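Local coordinates for Serine/threonine/tyrosine-interacting protein (Homo sapiens, PDB 2R0B) that acts as a catalytically inactive phosphatase that anchors ERK1/ERK2 in the nucleus and binds the FBXW7 F-box, blocking its assembly into the SCF ubiquitin ligase, at residues Cys39-Gln42 / Phe48-Pro51; Gly100-Ala105 / Ala138-Gln143; Glu81-Ser86 / Gly91-His96. All blocks are in the same frame, centred on the assembly; numbering follows the deposited sequence.

Contact 1 (Cys39-Gln42 / Phe48-Pro51)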
ATOM      1  N   CYS A  39      -7.176  -0.957  -1.254  1.00 14.03           N
ATOM      2  CA  CYS A  39      -7.815   0.373  -1.320  1.00 14.10           C
ATOM      3  C   CYS A  39      -8.012   0.872   0.120  1.00 14.70           C
ATOM      4  O   CYS A  39      -8.839   0.309   0.852  1.00 14.95           O
ATOM      5  CB  CYS A  39      -9.151   0.214  -2.060  1.00 14.18           C
ATOM      6  SG  CYS A  39     -10.322   1.609  -1.907  1.00 16.18           S
ATOM      7  N   ILE A  40      -7.218   1.863   0.546  1.00 13.47           N
ATOM      8  CA  ILE A  40      -7.186   2.295   1.942  1.00 14.58           C
ATOM      9  C   ILE A  40      -7.846   3.670   2.050  1.00 15.56           C
ATOM     10  O   ILE A  40      -7.486   4.579   1.312  1.00 15.73           O
ATOM     11  CB  ILE A  40      -5.744   2.437   2.474  1.00 15.24           C
ATOM     12  CG1 ILE A  40      -5.004   1.094   2.454  1.00 15.62           C
ATOM     13  CG2 ILE A  40      -5.754   3.062   3.903  1.00 15.06           C
ATOM     14  CD1 ILE A  40      -3.477   1.245   2.288  1.00 19.31           C
ATOM     15  N   ARG A  41      -8.775   3.819   2.985  1.00 16.04           N
ATOM     16  CA  ARG A  41      -9.492   5.080   3.174  1.00 16.99           C
ATOM     17  C   ARG A  41     -10.252   5.053   4.500  1.00 17.62           C
ATOM     18  O   ARG A  41     -10.486   3.970   5.049  1.00 18.31           O
ATOM     19  CB  ARG A  41     -10.444   5.321   1.991  1.00 17.67           C
ATOM     20  CG  ARG A  41     -11.809   4.610   2.027  1.00 18.29           C
ATOM     21  CD  ARG A  41     -11.790   3.081   2.147  1.00 19.24           C
ATOM     22  NE  ARG A  41     -13.157   2.577   2.232  1.00 21.57           N
ATOM     23  CZ  ARG A  41     -13.855   2.455   3.354  1.00 22.87           C
ATOM     24  NH1 ARG A  41     -15.114   2.022   3.291  1.00 25.18           N
ATOM     25  NH2 ARG A  41     -13.313   2.760   4.534  1.00 23.81           N
ATOM     26  N   GLN A  42     -10.602   6.236   5.023  1.00 18.43           N
ATOM     27  CA  GLN A  42     -11.541   6.357   6.146  1.00 19.30           C
ATOM     28  C   GLN A  42     -12.932   6.192   5.594  1.00 19.34           C
ATOM     29  O   GLN A  42     -13.175   6.476   4.431  1.00 17.78           O
ATOM     30  CB  GLN A  42     -11.523   7.772   6.743  1.00 20.34           C
ATOM     31  CG  GLN A  42     -10.246   8.285   7.321  1.00 20.98           C
ATOM     32  CD  GLN A  42     -10.470   9.643   7.987  1.00 21.54           C
ATOM     33  OE1 GLN A  42     -10.143  10.685   7.424  1.00 24.49           O
ATOM     34  NE2 GLN A  42     -11.070   9.626   9.175  1.00 23.70           N
ATOM     35  N   PHE A  48     -15.351   9.056  -2.467  1.00 16.60           N
ATOM     36  CA  PHE A  48     -14.453   9.225  -3.603  1.00 16.33           C
ATOM     37  C   PHE A  48     -13.312   8.206  -3.662  1.00 16.74           C
ATOM     38  O   PHE A  48     -12.629   8.119  -4.678  1.00 16.82           O
ATOM     39  CB  PHE A  48     -13.923  10.664  -3.717  1.00 16.27           C
ATOM     40  CG  PHE A  48     -12.982  11.076  -2.611  1.00 15.24           C
ATOM     41  CD1 PHE A  48     -11.626  11.138  -2.831  1.00 13.35           C
ATOM     42  CD2 PHE A  48     -13.465  11.473  -1.375  1.00 14.11           C
ATOM     43  CE1 PHE A  48     -10.745  11.562  -1.860  1.00 13.62           C
ATOM     44  CE2 PHE A  48     -12.587  11.896  -0.365  1.00 14.89           C
ATOM     45  CZ  PHE A  48     -11.212  11.936  -0.602  1.00 16.05           C
ATOM     46  N   ILE A  49     -13.118   7.443  -2.583  1.00 15.88           N
ATOM     47  CA  ILE A  49     -12.095   6.403  -2.552  1.00 15.49           C
ATOM     48  C   ILE A  49     -12.774   5.049  -2.306  1.00 15.11           C
ATOM     49  O   ILE A  49     -13.205   4.738  -1.187  1.00 16.51           O
ATOM     50  CB  ILE A  49     -11.005   6.629  -1.499  1.00 14.61           C
ATOM     51  CG1 ILE A  49     -10.377   8.010  -1.611  1.00 15.14           C
ATOM     52  CG2 ILE A  49      -9.875   5.581  -1.660  1.00 13.99           C
ATOM     53  CD1 ILE A  49      -9.428   8.302  -0.481  1.00 14.12           C
ATOM     54  N   LYS A  50     -12.845   4.254  -3.359  1.00 16.29           N
ATOM     55  CA  LYS A  50     -13.628   3.027  -3.344  1.00 17.04           C
ATOM     56  C   LYS A  50     -13.231   2.102  -4.498  1.00 16.53           C
ATOM     57  O   LYS A  50     -12.580   2.537  -5.448  1.00 16.05           O
ATOM     58  CB  LYS A  50     -15.114   3.386  -3.452  1.00 17.39           C
ATOM     59  CG  LYS A  50     -15.542   3.755  -4.865  1.00 20.79           C
ATOM     60  CD  LYS A  50     -17.007   4.135  -4.921  1.00 26.97           C
ATOM     61  CE  LYS A  50     -17.205   5.627  -4.850  1.00 28.87           C
ATOM     62  NZ  LYS A  50     -16.985   6.296  -6.187  1.00 31.66           N
ATOM     63  N   PRO A  51     -13.598   0.817  -4.417  1.00 17.20           N
ATOM     64  CA  PRO A  51     -13.344  -0.061  -5.573  1.00 16.85           C
ATOM     65  C   PRO A  51     -14.154   0.378  -6.786  1.00 18.03           C
ATOM     66  O   PRO A  51     -15.381   0.564  -6.684  1.00 19.04           O
ATOM     67  CB  PRO A  51     -13.815  -1.426  -5.075  1.00 18.81           C
ATOM     68  CG  PRO A  51     -13.714  -1.342  -3.621  1.00 16.93           C
ATOM     69  CD  PRO A  51     -14.142   0.049  -3.282  1.00 16.68           C
TER
HETATM   70  O   HOH W   1     -14.379   2.515  -0.008  1.00 28.24           O
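At the C-terminal end of strand 36-41 in the central sheet of this dual-specificity phosphatase domain, Cys-39 and Arg-41 turn to the loop that returns as 48-51, with Ile-49 between them. The sulfur of Cys-39, anti to its own backbone nitrogen (chi1 165°), rests against main chain: SG lies 3.9 Å from Lys-50 CA. It also meets the branch methyl of Ile-49, at 4.0 Å between Cys-39 SG and Ile-49 CG2. Arg-41, two residues on, meets the same methyl, its CB standing 3.7 Å from Ile-49 CG2 as the two side chains pass with opposed headings. A bend at chi2 (-57°) carries the aliphatic stem alongside the Ile-49 carbonyl, with Arg-41 CG 3.5 Å from Ile-49 O. A water bridges the polar atoms: it accepts from Arg-41 NE at 2.6 Å, in the guanidinium plane, and donates to Ile-49 O at 2.8 Å. At the other end of the guanidinium, Arg-41 NH2 is hydrogen-bonded to Asn-43 OD1. The loop runs on into the FBXW7-binding motif Phe-53 to Gln-55, and Gln-54 NE2 bonds to Pro-51 O. Van der Waals contact thus holds loop to strand, while the water satisfies both Arg-41 NE and the Ile-49 carbonyl.

Contact 2 (Gly100-Ala105 / Ala138-Gln143). With SO4 (sulfate ion), chain B.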
ATOM      1  N   GLY A 100      -1.406   8.791  -1.170  1.00 15.57           N
ATOM      2  CA  GLY A 100      -0.248   7.921  -1.425  1.00 16.28           C
ATOM      3  C   GLY A 100       0.981   8.421  -0.666  1.00 16.48           C
ATOM      4  O   GLY A 100       2.114   8.345  -1.158  1.00 17.71           O
ATOM      5  N   ILE A 101       0.768   8.920   0.544  1.00 15.89           N
ATOM      6  CA  ILE A 101       1.861   9.526   1.306  1.00 16.02           C
ATOM      7  C   ILE A 101       2.134   8.822   2.627  1.00 15.39           C
ATOM      8  O   ILE A 101       3.288   8.581   2.980  1.00 15.51           O
ATOM      9  CB  ILE A 101       1.622  11.019   1.538  1.00 16.51           C
ATOM     10  CG1 ILE A 101       1.704  11.749   0.192  1.00 17.73           C
ATOM     11  CG2 ILE A 101       2.608  11.600   2.572  1.00 17.43           C
ATOM     12  CD1 ILE A 101       1.478  13.244   0.265  1.00 20.57           C
ATOM     13  N   SER A 102       1.070   8.554   3.376  1.00 14.36           N
ATOM     14  CA  SER A 102       1.222   8.119   4.758  1.00 13.71           C
ATOM     15  C   SER A 102       0.716   6.712   5.039  1.00 13.30           C
ATOM     16  O   SER A 102       1.525   5.844   5.330  1.00 13.47           O
ATOM     17  CB  SER A 102       0.570   9.103   5.717  1.00 14.90           C
ATOM     18  OG  SER A 102       0.768   8.638   7.046  1.00 14.62           O
ATOM     19  N   ARG A 103      -0.594   6.490   4.992  1.00 12.62           N
ATOM     20  CA  ARG A 103      -1.155   5.134   5.187  1.00 13.17           C
ATOM     21  C   ARG A 103      -0.661   4.104   4.146  1.00 13.70           C
ATOM     22  O   ARG A 103      -0.114   3.020   4.474  1.00 13.74           O
ATOM     23  CB  ARG A 103      -2.694   5.194   5.152  1.00 12.07           C
ATOM     24  CG  ARG A 103      -3.329   6.079   6.275  1.00 13.99           C
ATOM     25  CD  ARG A 103      -4.806   6.389   6.059  1.00 13.41           C
ATOM     26  NE  ARG A 103      -4.992   7.340   4.956  1.00 13.49           N
ATOM     27  CZ  ARG A 103      -6.168   7.819   4.559  1.00 14.51           C
ATOM     28  NH1 ARG A 103      -7.297   7.489   5.200  1.00 13.49           N
ATOM     29  NH2 ARG A 103      -6.212   8.676   3.548  1.00 15.20           N
ATOM     30  N   SER A 104      -0.876   4.431   2.878  1.00 13.06           N
ATOM     31  CA  SER A 104      -0.500   3.542   1.794  1.00 13.85           C
ATOM     32  C   SER A 104       1.011   3.256   1.798  1.00 13.56           C
ATOM     33  O   SER A 104       1.428   2.077   1.689  1.00 12.30           O
ATOM     34  CB  SER A 104      -0.965   4.123   0.467  1.00 14.94           C
ATOM     35  OG  SER A 104      -0.509   5.444   0.344  1.00 15.95           O
ATOM     36  N   ALA A 105       1.808   4.308   1.994  1.00 13.39           N
ATOM     37  CA  ALA A 105       3.257   4.143   2.053  1.00 13.23           C
ATOM     38  C   ALA A 105       3.641   3.226   3.200  1.00 12.38           C
ATOM     39  O   ALA A 105       4.503   2.367   3.033  1.00 11.62           O
ATOM     40  CB  ALA A 105       3.968   5.481   2.202  1.00 13.04           C
ATOM     41  N   ALA A 138       4.347   9.705  12.434  1.00 15.12           N
ATOM     42  CA  ALA A 138       5.238   9.150  13.447  1.00 14.53           C
ATOM     43  C   ALA A 138       4.652   7.927  14.132  1.00 14.76           C
ATOM     44  O   ALA A 138       5.391   7.005  14.493  1.00 14.75           O
ATOM     45  CB  ALA A 138       5.597  10.236  14.492  1.00 15.21           C
ATOM     46  N   GLY A 139       3.327   7.886  14.262  1.00 15.00           N
ATOM     47  CA  GLY A 139       2.682   6.752  14.914  1.00 15.22           C
ATOM     48  C   GLY A 139       2.900   5.511  14.073  1.00 14.62           C
ATOM     49  O   GLY A 139       3.194   4.424  14.586  1.00 15.54           O
ATOM     50  N   PHE A 140       2.789   5.704  12.764  1.00 14.24           N
ATOM     51  CA  PHE A 140       2.957   4.650  11.783  1.00 14.31           C
ATOM     52  C   PHE A 140       4.413   4.180  11.758  1.00 13.93           C
ATOM     53  O   PHE A 140       4.686   2.979  11.598  1.00 14.89           O
ATOM     54  CB  PHE A 140       2.558   5.154  10.388  1.00 13.41           C
ATOM     55  CG  PHE A 140       1.076   5.355  10.203  1.00 13.68           C
ATOM     56  CD1 PHE A 140       0.157   4.992  11.189  1.00 14.32           C
ATOM     57  CD2 PHE A 140       0.595   5.907   9.005  1.00 13.62           C
ATOM     58  CE1 PHE A 140      -1.228   5.159  10.966  1.00 14.47           C
ATOM     59  CE2 PHE A 140      -0.781   6.084   8.793  1.00 12.55           C
ATOM     60  CZ  PHE A 140      -1.679   5.722   9.772  1.00 15.08           C
ATOM     61  N   VAL A 141       5.354   5.106  11.920  1.00 14.26           N
ATOM     62  CA  VAL A 141       6.768   4.724  11.948  1.00 14.36           C
ATOM     63  C   VAL A 141       7.062   3.830  13.154  1.00 13.96           C
ATOM     64  O   VAL A 141       7.656   2.754  13.016  1.00 12.97           O
ATOM     65  CB  VAL A 141       7.687   5.931  11.938  1.00 14.11           C
ATOM     66  CG1 VAL A 141       9.162   5.474  12.079  1.00 14.62           C
ATOM     67  CG2 VAL A 141       7.486   6.730  10.665  1.00 14.94           C
ATOM     68  N   HIS A 142       6.622   4.268  14.330  1.00 14.11           N
ATOM     69  CA  HIS A 142       6.708   3.419  15.508  1.00 14.63           C
ATOM     70  C   HIS A 142       6.083   2.039  15.290  1.00 13.70           C
ATOM     71  O   HIS A 142       6.653   1.034  15.734  1.00 14.81           O
ATOM     72  CB  HIS A 142       6.090   4.114  16.720  1.00 15.33           C
ATOM     73  CG  HIS A 142       6.949   5.196  17.286  1.00 19.57           C
ATOM     74  ND1 HIS A 142       7.610   5.071  18.492  1.00 25.04           N
ATOM     75  CD2 HIS A 142       7.297   6.404  16.789  1.00 24.30           C
ATOM     76  CE1 HIS A 142       8.298   6.174  18.730  1.00 24.94           C
ATOM     77  NE2 HIS A 142       8.132   6.997  17.708  1.00 26.88           N
ATOM     78  N   GLN A 143       4.913   1.986  14.640  1.00 13.00           N
ATOM     79  CA  GLN A 143       4.235   0.687  14.456  1.00 13.40           C
ATOM     80  C   GLN A 143       4.981  -0.219  13.479  1.00 13.16           C
ATOM     81  O   GLN A 143       4.973  -1.447  13.639  1.00 13.66           O
ATOM     82  CB  GLN A 143       2.781   0.855  14.025  1.00 12.92           C
ATOM     83  CG  GLN A 143       1.895   1.375  15.133  1.00 13.09           C
ATOM     84  CD  GLN A 143       0.490   1.627  14.677  1.00 13.99           C
ATOM     85  OE1 GLN A 143      -0.198   0.727  14.155  1.00 15.37           O
ATOM     86  NE2 GLN A 143       0.032   2.854  14.894  1.00 15.26           N
TER
HETATM   87  S   SO4 B   1      -2.499   8.319   2.459  1.00 15.39           S
HETATM   88  O1  SO4 B   1      -1.503   9.351   2.172  1.00 17.77           O
HETATM   89  O2  SO4 B   1      -2.561   8.209   3.910  1.00 15.28           O
HETATM   90  O3  SO4 B   1      -3.830   8.715   2.005  1.00 18.71           O
HETATM   91  O4  SO4 B   1      -2.145   7.042   1.843  1.00 19.11           O
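Phe-140, reaching out from the first turn of helix 138-152, sets a ring edge against the stem of Arg-103 in the phosphate-binding loop (P-loop) of the phosphatase family, while CD2 and CE2 also meet the Ser-102 hydroxyl. The packed part is narrow: Phe-140 CD2 comes 3.4 Å from Ser-102 OG, and Phe-140 CE2 lies 3.6 Å from Arg-103 CG. Arg-103 and Phe-140 extend alongside one another with the same heading; guanidinium and ring planes are only 16° apart, but the contact is made by CG at the ring edge, not by the guanidinium over a face. Ser-102 OG is hydrogen-bonded to Asp-66 OD1 and Asn-137 N. The remainder of 138-143 is looser, with Ala-138 and His-142 on the outer side of the helix, at the protein surface.

The inner face of the loop holds a sulfate, probably from the crystallisation liquor. A bend at chi3 of Arg-103 (-72°) brings the guanidinium edge round to it, Arg-103 NE to sulfate O2 at 2.8 Å (169° at the hydrogen) and Arg-103 NH2 to sulfate O3 at 2.8 Å. Ser-104 OG donates to sulfate O4 at 2.7 Å, and the backbone N-H groups of Asn-98, Ala-99, Ile-101, Ser-102, Arg-103 and Ser-104 supply further bonds. Glu-45 pairs with Arg-103 NH1. The loop thus still binds a tetrahedral anion, consistent with a phosphate site kept in a pseudophosphatase that lacks the family's nucleophilic cysteine.

Contact 3 (Glu81-Ser86 / Gly91-His96)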
ATOM      1  N   GLU A  81       0.002 -11.252   3.470  1.00 16.09           N
ATOM      2  CA  GLU A  81      -0.646 -12.437   2.885  1.00 16.90           C
ATOM      3  C   GLU A  81      -1.282 -12.108   1.525  1.00 15.78           C
ATOM      4  O   GLU A  81      -1.096 -12.844   0.552  1.00 15.31           O
ATOM      5  CB  GLU A  81      -1.668 -13.012   3.890  1.00 17.00           C
ATOM      6  CG  GLU A  81      -2.621 -14.078   3.349  1.00 20.69           C
ATOM      7  CD  GLU A  81      -3.618 -14.552   4.406  1.00 21.16           C
ATOM      8  OE1 GLU A  81      -4.295 -13.703   5.035  1.00 26.10           O
ATOM      9  OE2 GLU A  81      -3.717 -15.786   4.607  1.00 28.47           O
ATOM     10  N   PHE A  82      -1.963 -10.968   1.449  1.00 14.86           N
ATOM     11  CA  PHE A  82      -2.677 -10.560   0.245  1.00 14.09           C
ATOM     12  C   PHE A  82      -1.694 -10.309  -0.908  1.00 14.91           C
ATOM     13  O   PHE A  82      -1.873 -10.824  -2.032  1.00 14.72           O
ATOM     14  CB  PHE A  82      -3.519  -9.311   0.557  1.00 14.55           C
ATOM     15  CG  PHE A  82      -4.374  -8.816  -0.603  1.00 12.23           C
ATOM     16  CD1 PHE A  82      -5.602  -9.392  -0.879  1.00 11.50           C
ATOM     17  CD2 PHE A  82      -3.977  -7.722  -1.353  1.00 14.13           C
ATOM     18  CE1 PHE A  82      -6.400  -8.943  -1.909  1.00 12.77           C
ATOM     19  CE2 PHE A  82      -4.779  -7.234  -2.383  1.00 14.12           C
ATOM     20  CZ  PHE A  82      -5.999  -7.847  -2.656  1.00 13.74           C
ATOM     21  N   ILE A  83      -0.631  -9.574  -0.595  1.00 14.94           N
ATOM     22  CA  ILE A  83       0.382  -9.250  -1.573  1.00 15.25           C
ATOM     23  C   ILE A  83       1.141 -10.499  -1.978  1.00 15.70           C
ATOM     24  O   ILE A  83       1.330 -10.712  -3.168  1.00 15.95           O
ATOM     25  CB  ILE A  83       1.352  -8.178  -1.076  1.00 14.54           C
ATOM     26  CG1 ILE A  83       0.627  -6.811  -0.979  1.00 15.30           C
ATOM     27  CG2 ILE A  83       2.551  -8.054  -2.020  1.00 14.38           C
ATOM     28  CD1 ILE A  83       1.347  -5.795  -0.096  1.00 14.54           C
ATOM     29  N   ASP A  84       1.533 -11.336  -1.013  1.00 16.67           N
ATOM     30  CA  ASP A  84       2.228 -12.599  -1.359  1.00 17.04           C
ATOM     31  C   ASP A  84       1.407 -13.491  -2.292  1.00 17.08           C
ATOM     32  O   ASP A  84       1.938 -14.095  -3.225  1.00 17.98           O
ATOM     33  CB  ASP A  84       2.620 -13.404  -0.098  1.00 18.48           C
ATOM     34  CG  ASP A  84       3.835 -12.836   0.613  1.00 20.17           C
ATOM     35  OD1 ASP A  84       4.657 -12.149  -0.029  1.00 24.58           O
ATOM     36  OD2 ASP A  84       3.993 -13.122   1.818  1.00 27.07           O
ATOM     37  N   GLY A  85       0.110 -13.565  -2.028  1.00 16.05           N
ATOM     38  CA  GLY A  85      -0.819 -14.405  -2.734  1.00 16.88           C
ATOM     39  C   GLY A  85      -0.916 -13.980  -4.178  1.00 17.54           C
ATOM     40  O   GLY A  85      -0.870 -14.811  -5.083  1.00 18.25           O
ATOM     41  N   SER A  86      -0.987 -12.675  -4.389  1.00 17.09           N
ATOM     42  CA  SER A  86      -1.013 -12.147  -5.740  1.00 17.52           C
ATOM     43  C   SER A  86       0.295 -12.428  -6.463  1.00 18.41           C
ATOM     44  O   SER A  86       0.298 -12.971  -7.577  1.00 18.74           O
ATOM     45  CB  SER A  86      -1.231 -10.642  -5.702  1.00 17.39           C
ATOM     46  OG  SER A  86      -1.188 -10.138  -7.012  1.00 17.70           O
ATOM     47  N   GLY A  91       0.501 -12.347 -10.370  1.00 19.87           N
ATOM     48  CA  GLY A  91      -0.320 -11.143 -10.337  1.00 18.55           C
ATOM     49  C   GLY A  91       0.502  -9.928  -9.933  1.00 17.74           C
ATOM     50  O   GLY A  91       1.693 -10.035  -9.597  1.00 18.28           O
ATOM     51  N   LYS A  92      -0.139  -8.771  -9.957  1.00 16.91           N
ATOM     52  CA  LYS A  92       0.512  -7.519  -9.545  1.00 16.67           C
ATOM     53  C   LYS A  92      -0.450  -6.705  -8.696  1.00 15.96           C
ATOM     54  O   LYS A  92      -1.664  -6.768  -8.883  1.00 15.46           O
ATOM     55  CB  LYS A  92       1.040  -6.741 -10.749  1.00 18.02           C
ATOM     56  CG  LYS A  92       2.020  -7.564 -11.584  1.00 19.00           C
ATOM     57  CD  LYS A  92       2.877  -6.732 -12.476  1.00 24.69           C
ATOM     58  CE  LYS A  92       3.647  -7.643 -13.441  1.00 25.28           C
ATOM     59  NZ  LYS A  92       2.776  -8.241 -14.497  1.00 27.40           N
ATOM     60  N   VAL A  93       0.109  -5.963  -7.745  1.00 14.61           N
ATOM     61  CA  VAL A  93      -0.688  -5.318  -6.698  1.00 14.76           C
ATOM     62  C   VAL A  93      -0.501  -3.798  -6.732  1.00 14.08           C
ATOM     63  O   VAL A  93       0.629  -3.275  -6.753  1.00 13.64           O
ATOM     64  CB  VAL A  93      -0.301  -5.835  -5.302  1.00 14.87           C
ATOM     65  CG1 VAL A  93      -1.168  -5.190  -4.234  1.00 15.10           C
ATOM     66  CG2 VAL A  93      -0.392  -7.380  -5.215  1.00 15.94           C
ATOM     67  N   LEU A  94      -1.620  -3.082  -6.741  1.00 12.97           N
ATOM     68  CA  LEU A  94      -1.572  -1.641  -6.529  1.00 12.87           C
ATOM     69  C   LEU A  94      -2.033  -1.374  -5.094  1.00 12.67           C
ATOM     70  O   LEU A  94      -3.114  -1.827  -4.698  1.00 11.98           O
ATOM     71  CB  LEU A  94      -2.486  -0.901  -7.518  1.00 12.33           C
ATOM     72  CG  LEU A  94      -2.805   0.569  -7.173  1.00 14.07           C
ATOM     73  CD1 LEU A  94      -1.533   1.443  -7.096  1.00 13.45           C
ATOM     74  CD2 LEU A  94      -3.811   1.137  -8.187  1.00 13.27           C
ATOM     75  N   VAL A  95      -1.211  -0.681  -4.309  1.00 12.69           N
ATOM     76  CA  VAL A  95      -1.632  -0.209  -2.984  1.00 13.04           C
ATOM     77  C   VAL A  95      -1.876   1.301  -3.081  1.00 13.49           C
ATOM     78  O   VAL A  95      -0.986   2.050  -3.472  1.00 14.00           O
ATOM     79  CB  VAL A  95      -0.555  -0.438  -1.917  1.00 12.27           C
ATOM     80  CG1 VAL A  95      -1.089   0.035  -0.541  1.00 14.40           C
ATOM     81  CG2 VAL A  95      -0.136  -1.901  -1.887  1.00 13.00           C
ATOM     82  N   HIS A  96      -3.084   1.746  -2.741  1.00 13.25           N
ATOM     83  CA  HIS A  96      -3.383   3.161  -2.814  1.00 12.48           C
ATOM     84  C   HIS A  96      -4.110   3.637  -1.570  1.00 13.28           C
ATOM     85  O   HIS A  96      -4.804   2.854  -0.897  1.00 13.09           O
ATOM     86  CB  HIS A  96      -4.138   3.528  -4.120  1.00 12.89           C
ATOM     87  CG  HIS A  96      -5.605   3.217  -4.095  1.00 12.43           C
ATOM     88  ND1 HIS A  96      -6.514   3.971  -3.376  1.00 13.86           N
ATOM     89  CD2 HIS A  96      -6.320   2.233  -4.698  1.00 14.00           C
ATOM     90  CE1 HIS A  96      -7.723   3.462  -3.543  1.00 15.14           C
ATOM     91  NE2 HIS A  96      -7.633   2.416  -4.343  1.00 13.50           N
TER
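Apolar packing between Ile-83 and Ser-86 of helix 76-88 and Val-93 of the adjoining strand makes up much of this contact. The methyls of Val-93 divide the work. CG1, which chi1 (-178°) sets trans to the main-chain N, faces Ile-83, with Ile-83 CG1 4.1 Å from Val-93 CG1 and the two side chains roughly perpendicular. CG2 presses on Ser-86 instead: it lies 3.4 Å from Ser-86 CB, closer than carbon atoms usually approach, and its separation from Ser-86 OG is also 3.4 Å. The seam is thus tight at the serine and more relaxed at the isoleucine. Around it Leu-13 covers both Ile-83 and Val-93, while Tyr-111 of helix 103-116 packs on Ile-83.

These residues belong to a beta-alpha-beta crossover, in which the chain leaves strand 58-63, passes through helix 76-88 and re-enters the sheet as the parallel strand 93-96. The packing seats that helix against the strand it leads into.

Polar contact is confined to the turn between them. Gly-91 N donates to Ser-86 O at 2.9 Å, a bent bond with 142° at the hydrogen; the donor stands above the carbonyl plane, 38° out of it. The Ser-86 hydroxyl sits over the peptide plane that joins Gly-91 to Lys-92, Ser-86 OG being 3.4 Å from Gly-91 C. From there it approaches Lys-92 N as well, but at too poor an angle for a hydrogen bond; that N-H is hydrogen-bonded to Thr-35 OG1 at the entry to the neighbouring strand.

Followed from the N terminus, the chain first closes a short loop at contact 1, folding the segment after strand 36-41 back onto that strand. Contact 3 closes the next, a tight turn from helix 76-88 into strand 93-96. Contact 2 spans the longest interval, joining the start of helix 103-116 to helix 138-152 across 32 mostly helical residues. The three follow in series, none nested or crossed. They meet in space nonetheless: Ile-40 N and His-96 O, 3.0 Å apart, probably form a hydrogen bond linking contacts 1 and 3 across neighbouring strands, Ile-40 also packs on Arg-103 and Ser-104, and Ser-104 touches Val-95 and His-96. The strands' C-terminal ends thus meet helix 103-116 beside the sulfate-binding loop.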